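Local coordinates for protein cortical-lytic enzyme (Bacillus cereus, PDB 4S3J) that is an N-acetylglucosaminidase that degrades spore cortex peptidoglycan during germination and probably recognises its muramic acid delta-lactam residues, at residues 215-220 and 245-250; 249-254 and 279-284. All coordinates share one frame; numbering follows the deposited sequence.

Both contacts belong to the TIM barrel of the family 18 glycosidase domain, which follows two LysM domains along the chain. Strand 214-218 runs out toward the putative proton donor Glu220, helix 227-240 brings the chain back, and strand 246-251 pairs beside the first strand; this closes interaction 1. The same strand then serves interaction 2: the chain leaves it, passes through helix 269-275 and returns as strand 278-281 on its other edge. The two loops thus follow one another, sharing Thr249 and Thr250, and tie three consecutive barrel strands together. They also touch directly, where Met282 CE packs 3.7 Å from Glu220 OE1.

Interaction 1 (215-220 and 245-250)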
loop_
_atom_site.group_PDB
_atom_site.type_symbol
_atom_site.label_atom_id
_atom_site.label_comp_id
_atom_site.label_asym_id
_atom_site.label_seq_id
_atom_site.Cartn_x
_atom_site.Cartn_y
_atom_site.Cartn_z
ATOM N N ILE A 215 19.085 0.267 3.119
ATOM C CA ILE A 215 19.465 -0.225 1.805
ATOM C C ILE A 215 18.499 -1.318 1.400
ATOM O O ILE A 215 18.350 -2.322 2.109
ATOM C CB ILE A 215 20.915 -0.776 1.793
ATOM C CG1 ILE A 215 21.946 0.336 2.030
ATOM C CG2 ILE A 215 21.257 -1.352 0.415
ATOM C CD1 ILE A 215 21.969 0.952 3.360
ATOM N N HIS A 216 17.811 -1.095 0.287
ATOM C CA HIS A 216 16.739 -1.972 -0.150
ATOM C C HIS A 216 17.009 -2.611 -1.512
ATOM O O HIS A 216 17.113 -1.907 -2.507
ATOM C CB HIS A 216 15.424 -1.203 -0.251
ATOM C CG HIS A 216 14.257 -2.077 -0.584
ATOM N ND1 HIS A 216 13.494 -2.682 0.376
ATOM C CD2 HIS A 216 13.760 -2.489 -1.780
ATOM C CE1 HIS A 216 12.555 -3.421 -0.198
ATOM N NE2 HIS A 216 12.708 -3.322 -1.506
ATOM N N PHE A 217 17.072 -3.941 -1.554
ATOM C CA PHE A 217 17.235 -4.657 -2.810
ATOM C C PHE A 217 15.916 -5.165 -3.356
ATOM O O PHE A 217 15.169 -5.921 -2.690
ATOM C CB PHE A 217 18.214 -5.813 -2.642
ATOM C CG PHE A 217 19.589 -5.364 -2.315
ATOM C CD1 PHE A 217 20.422 -4.895 -3.315
ATOM C CD2 PHE A 217 20.062 -5.401 -1.016
ATOM C CE1 PHE A 217 21.686 -4.460 -3.031
ATOM C CE2 PHE A 217 21.342 -4.969 -0.721
ATOM C CZ PHE A 217 22.156 -4.498 -1.734
ATOM N N ASP A 218 15.588 -4.657 -4.535
ATOM C CA ASP A 218 14.485 -5.178 -5.312
ATOM C C ASP A 218 15.079 -5.914 -6.503
ATOM O O ASP A 218 15.156 -5.370 -7.605
ATOM C CB ASP A 218 13.543 -4.070 -5.759
ATOM C CG ASP A 218 12.366 -4.605 -6.553
ATOM O OD1 ASP A 218 12.118 -5.832 -6.489
ATOM O OD2 ASP A 218 11.679 -3.801 -7.214
ATOM N N PHE A 219 15.549 -7.130 -6.249
ATOM C CA PHE A 219 16.060 -8.019 -7.293
ATOM C C PHE A 219 14.947 -9.000 -7.665
ATOM O O PHE A 219 14.465 -9.767 -6.805
ATOM C CB PHE A 219 17.306 -8.792 -6.819
ATOM C CG PHE A 219 18.578 -7.964 -6.730
ATOM C CD1 PHE A 219 18.643 -6.662 -7.199
ATOM C CD2 PHE A 219 19.730 -8.525 -6.190
ATOM C CE1 PHE A 219 19.821 -5.937 -7.127
ATOM C CE2 PHE A 219 20.905 -7.800 -6.118
ATOM C CZ PHE A 219 20.948 -6.505 -6.593
ATOM N N GLU A 220 14.490 -8.940 -8.908
ATOM C CA GLU A 220 13.451 -9.841 -9.409
ATOM C C GLU A 220 13.924 -10.543 -10.684
ATOM O O GLU A 220 14.886 -10.112 -11.306
ATOM C CB GLU A 220 12.153 -9.077 -9.657
ATOM C CG GLU A 220 11.621 -8.443 -8.384
ATOM C CD GLU A 220 10.336 -7.688 -8.589
ATOM O OE1 GLU A 220 9.454 -8.182 -9.326
ATOM O OE2 GLU A 220 10.218 -6.572 -8.031
ATOM N N TYR A 245 22.383 1.860 10.142
ATOM C CA TYR A 245 21.845 1.475 8.840
ATOM C C TYR A 245 21.117 0.144 8.961
ATOM O O TYR A 245 21.466 -0.688 9.804
ATOM C CB TYR A 245 22.933 1.352 7.761
ATOM C CG TYR A 245 23.568 2.662 7.345
ATOM C CD1 TYR A 245 24.408 3.354 8.210
ATOM C CD2 TYR A 245 23.288 3.237 6.106
ATOM C CE1 TYR A 245 24.994 4.549 7.838
ATOM C CE2 TYR A 245 23.870 4.432 5.727
ATOM C CZ TYR A 245 24.717 5.089 6.600
ATOM O OH TYR A 245 25.285 6.283 6.231
ATOM N N THR A 246 20.140 -0.061 8.085
ATOM C CA THR A 246 19.380 -1.303 8.003
ATOM C C THR A 246 19.334 -1.833 6.569
ATOM O O THR A 246 19.641 -1.112 5.613
ATOM C CB THR A 246 17.941 -1.122 8.492
ATOM O OG1 THR A 246 17.309 -0.072 7.748
ATOM C CG2 THR A 246 17.938 -0.786 9.959
ATOM N N LEU A 247 18.909 -3.086 6.440
ATOM C CA LEU A 247 18.833 -3.778 5.163
ATOM C C LEU A 247 17.425 -4.322 4.930
ATOM O O LEU A 247 16.820 -4.890 5.839
ATOM C CB LEU A 247 19.847 -4.919 5.148
ATOM C CG LEU A 247 19.831 -5.918 4.001
ATOM C CD1 LEU A 247 20.172 -5.211 2.673
ATOM C CD2 LEU A 247 20.840 -7.067 4.277
ATOM N N SER A 248 16.901 -4.147 3.717
ATOM C CA SER A 248 15.596 -4.691 3.389
ATOM C C SER A 248 15.568 -5.235 1.972
ATOM O O SER A 248 16.454 -4.935 1.166
ATOM C CB SER A 248 14.503 -3.622 3.575
ATOM O OG SER A 248 14.730 -2.493 2.744
ATOM N N THR A 249 14.562 -6.060 1.693
ATOM C CA THR A 249 14.377 -6.657 0.374
ATOM C C THR A 249 12.916 -6.729 -0.048
ATOM O O THR A 249 12.001 -6.738 0.805
ATOM C CB THR A 249 14.908 -8.087 0.325
ATOM O OG1 THR A 249 14.259 -8.843 1.349
ATOM C CG2 THR A 249 16.443 -8.122 0.499
ATOM N N THR A 250 12.714 -6.819 -1.361
ATOM C CA THR A 250 11.420 -7.116 -1.948
ATOM C C THR A 250 11.245 -8.619 -2.159
ATOM O O THR A 250 12.137 -9.296 -2.672
ATOM C CB THR A 250 11.247 -6.387 -3.308
ATOM O OG1 THR A 250 11.190 -4.974 -3.082
ATOM C CG2 THR A 250 9.977 -6.845 -4.026
HETATM O O HOH W 1 14.685 -8.884 -3.874
#
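Strands 215-218 and 246-250 run parallel, 18° apart, as neighbouring staves of the TIM barrel joined through helix 227-240. Within residues 215-220 and 245-250 the backbone bonds run from Ile215 N to Thr246 O, Ser248 N to Ile215 O, Phe217 N to Ser248 O and Thr250 N to Phe217 O. This pairs Ile215 with Leu247, His216 with Ser248 and Phe217 with Thr249.

The His216 ring lies along the partner strand and uses both its nitrogens. With CG anti to the backbone N (chi1 -175°), ND1 gives its hydrogen to Ser248 OG at 2.7 Å, while NE2 is hydrogen-bonded to Thr250 OG1, also at 2.7 Å. Both hydroxyls sit at the ring edge, so the two bonds fix its rotation; Ser248 OG is also hydrogen-bonded to the carboxylate of Asp214, a second-shell residue that helps position the serine hydroxyl. Facing the barrel helices, Leu247 CD1 meets the edge of the Phe217 ring 3.6 Å from CE2, and Phe233 makes an edge-to-face contact with that ring.

Beyond the ladder, a water links Phe219 N and Thr250 O. Near the putative proton donor Glu220, Asp218 OD1 lies 3.3 Å from Thr250 CB and 2.6 Å from Glu220 OE2.

Interaction 2 (249-254 and 279-284); sequences TTLVPK and VVIMTY
Met282 reaches back over the end of strand 249-251, where strands 249-251 and 279-281, the next parallel pair of the TIM barrel, end near the probable proton donor Glu220. Its CB lies 3.9 Å from Leu251 O and also borders Pro253 CD. CG, placed beside the backbone N by chi1 of -67°, meets the methyl of Thr250. SD passes that same methyl, 3.7 Å from Thr250 CG2, with the two side chains crossing at about a right angle. A final bend at chi3 (-62°) lays CE between Thr250 CG2 and Val252 CG1, 3.8 Å from each. This also puts the CE methyl against the side chain of Glu220.

Three backbone bonds hold the strands beneath it: Val280 N to Thr249 O, Leu251 N to Val280 O and Met282 N to Leu251 O. The last is 3.0 Å long, with a C=O...N angle of 176° at Leu251 O. On the helix-facing side, Leu251 CD1 packs 3.7 Å from Val279 CG1, with Tyr269 and Gln272 of helix 269-275 over the leucine. Past the strands, Met282 centres an inverse gamma turn, and its carbonyl oxygen lies against the proline ring, 3.3 Å from Pro253 CG.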
loop_
_atom_site.group_PDB
_atom_site.type_symbol
_atom_site.label_atom_id
_atom_site.label_comp_id
_atom_site.label_asym_id
_atom_site.label_seq_id
_atom_site.Cartn_x
_atom_site.Cartn_y
_atom_site.Cartn_z
ATOM N N THR A 249 14.562 -6.060 1.693
ATOM C CA THR A 249 14.377 -6.657 0.374
ATOM C C THR A 249 12.916 -6.729 -0.048
ATOM O O THR A 249 12.001 -6.738 0.805
ATOM C CB THR A 249 14.908 -8.087 0.325
ATOM O OG1 THR A 249 14.259 -8.843 1.349
ATOM C CG2 THR A 249 16.443 -8.122 0.499
ATOM N N THR A 250 12.714 -6.819 -1.361
ATOM C CA THR A 250 11.420 -7.116 -1.948
ATOM C C THR A 250 11.245 -8.619 -2.159
ATOM O O THR A 250 12.137 -9.296 -2.672
ATOM C CB THR A 250 11.247 -6.387 -3.308
ATOM O OG1 THR A 250 11.190 -4.974 -3.082
ATOM C CG2 THR A 250 9.977 -6.845 -4.026
ATOM N N LEU A 251 10.086 -9.127 -1.778
ATOM C CA LEU A 251 9.723 -10.530 -1.983
ATOM C C LEU A 251 8.443 -10.662 -2.808
ATOM O O LEU A 251 7.441 -9.979 -2.554
ATOM C CB LEU A 251 9.527 -11.244 -0.640
ATOM C CG LEU A 251 10.746 -11.486 0.253
ATOM C CD1 LEU A 251 10.270 -12.046 1.609
ATOM C CD2 LEU A 251 11.752 -12.406 -0.410
ATOM N N VAL A 252 8.448 -11.579 -3.763
ATOM C CA VAL A 252 7.214 -11.967 -4.432
ATOM C C VAL A 252 6.320 -12.673 -3.406
ATOM O O VAL A 252 6.818 -13.297 -2.455
ATOM C CB VAL A 252 7.453 -12.888 -5.650
ATOM C CG1 VAL A 252 8.169 -12.135 -6.769
ATOM C CG2 VAL A 252 8.223 -14.142 -5.236
ATOM N N PRO A 253 4.993 -12.567 -3.584
ATOM C CA PRO A 253 4.039 -13.222 -2.686
ATOM C C PRO A 253 4.027 -14.734 -2.894
ATOM O O PRO A 253 4.003 -15.198 -4.038
ATOM C CB PRO A 253 2.702 -12.598 -3.084
ATOM C CG PRO A 253 2.875 -12.234 -4.505
ATOM C CD PRO A 253 4.308 -11.786 -4.633
ATOM N N LYS A 254 4.072 -15.470 -1.792
ATOM C CA LYS A 254 4.007 -16.933 -1.781
ATOM C C LYS A 254 3.029 -17.422 -0.723
ATOM O O LYS A 254 2.869 -16.774 0.295
ATOM C CB LYS A 254 5.380 -17.542 -1.479
ATOM C CG LYS A 254 6.377 -17.416 -2.608
ATOM C CD LYS A 254 7.593 -18.331 -2.382
ATOM C CE LYS A 254 8.880 -17.711 -2.932
ATOM N NZ LYS A 254 10.086 -18.612 -2.754
ATOM N N VAL A 279 11.201 -7.014 5.205
ATOM C CA VAL A 279 10.862 -7.346 3.822
ATOM C C VAL A 279 9.597 -6.611 3.418
ATOM O O VAL A 279 8.736 -6.320 4.253
ATOM C CB VAL A 279 10.638 -8.863 3.602
ATOM C CG1 VAL A 279 11.915 -9.660 3.910
ATOM C CG2 VAL A 279 9.484 -9.384 4.446
ATOM N N VAL A 280 9.527 -6.309 2.128
ATOM C CA VAL A 280 8.320 -5.786 1.488
ATOM C C VAL A 280 7.769 -6.878 0.574
ATOM O O VAL A 280 8.403 -7.238 -0.417
ATOM C CB VAL A 280 8.595 -4.492 0.688
ATOM C CG1 VAL A 280 7.362 -4.072 -0.084
ATOM C CG2 VAL A 280 9.022 -3.369 1.615
ATOM N N ILE A 281 6.606 -7.425 0.934
ATOM C CA ILE A 281 6.001 -8.498 0.154
ATOM C C ILE A 281 4.981 -7.895 -0.787
ATOM O O ILE A 281 4.110 -7.141 -0.360
ATOM C CB ILE A 281 5.337 -9.574 1.040
ATOM C CG1 ILE A 281 6.313 -10.046 2.129
ATOM C CG2 ILE A 281 4.841 -10.741 0.175
ATOM C CD1 ILE A 281 5.803 -11.173 2.999
ATOM N N MET A 282 5.103 -8.214 -2.065
ATOM C CA MET A 282 4.249 -7.618 -3.089
ATOM C C MET A 282 2.875 -8.289 -3.132
ATOM O O MET A 282 2.510 -8.962 -4.106
ATOM C CB MET A 282 4.936 -7.693 -4.447
ATOM C CG MET A 282 6.167 -6.816 -4.503
ATOM S SD MET A 282 6.940 -6.744 -6.123
ATOM C CE MET A 282 7.379 -8.470 -6.329
ATOM N N THR A 283 2.107 -8.059 -2.071
ATOM C CA THR A 283 0.762 -8.609 -1.927
ATOM C C THR A 283 -0.276 -7.799 -2.728
ATOM O O THR A 283 -1.204 -7.198 -2.175
ATOM C CB THR A 283 0.381 -8.686 -0.427
ATOM O OG1 THR A 283 0.952 -7.567 0.273
ATOM C CG2 THR A 283 0.918 -9.962 0.202
ATOM N N TYR A 284 -0.085 -7.773 -4.043
ATOM C CA TYR A 284 -1.017 -7.123 -4.949
ATOM C C TYR A 284 -0.843 -7.723 -6.343
ATOM O O TYR A 284 0.011 -8.582 -6.533
ATOM C CB TYR A 284 -0.818 -5.609 -4.920
ATOM C CG TYR A 284 0.603 -5.132 -5.008
ATOM C CD1 TYR A 284 1.279 -5.192 -6.211
ATOM C CD2 TYR A 284 1.274 -4.628 -3.903
ATOM C CE1 TYR A 284 2.580 -4.760 -6.329
ATOM C CE2 TYR A 284 2.592 -4.181 -4.016
ATOM C CZ TYR A 284 3.230 -4.256 -5.235
ATOM O OH TYR A 284 4.524 -3.827 -5.383
#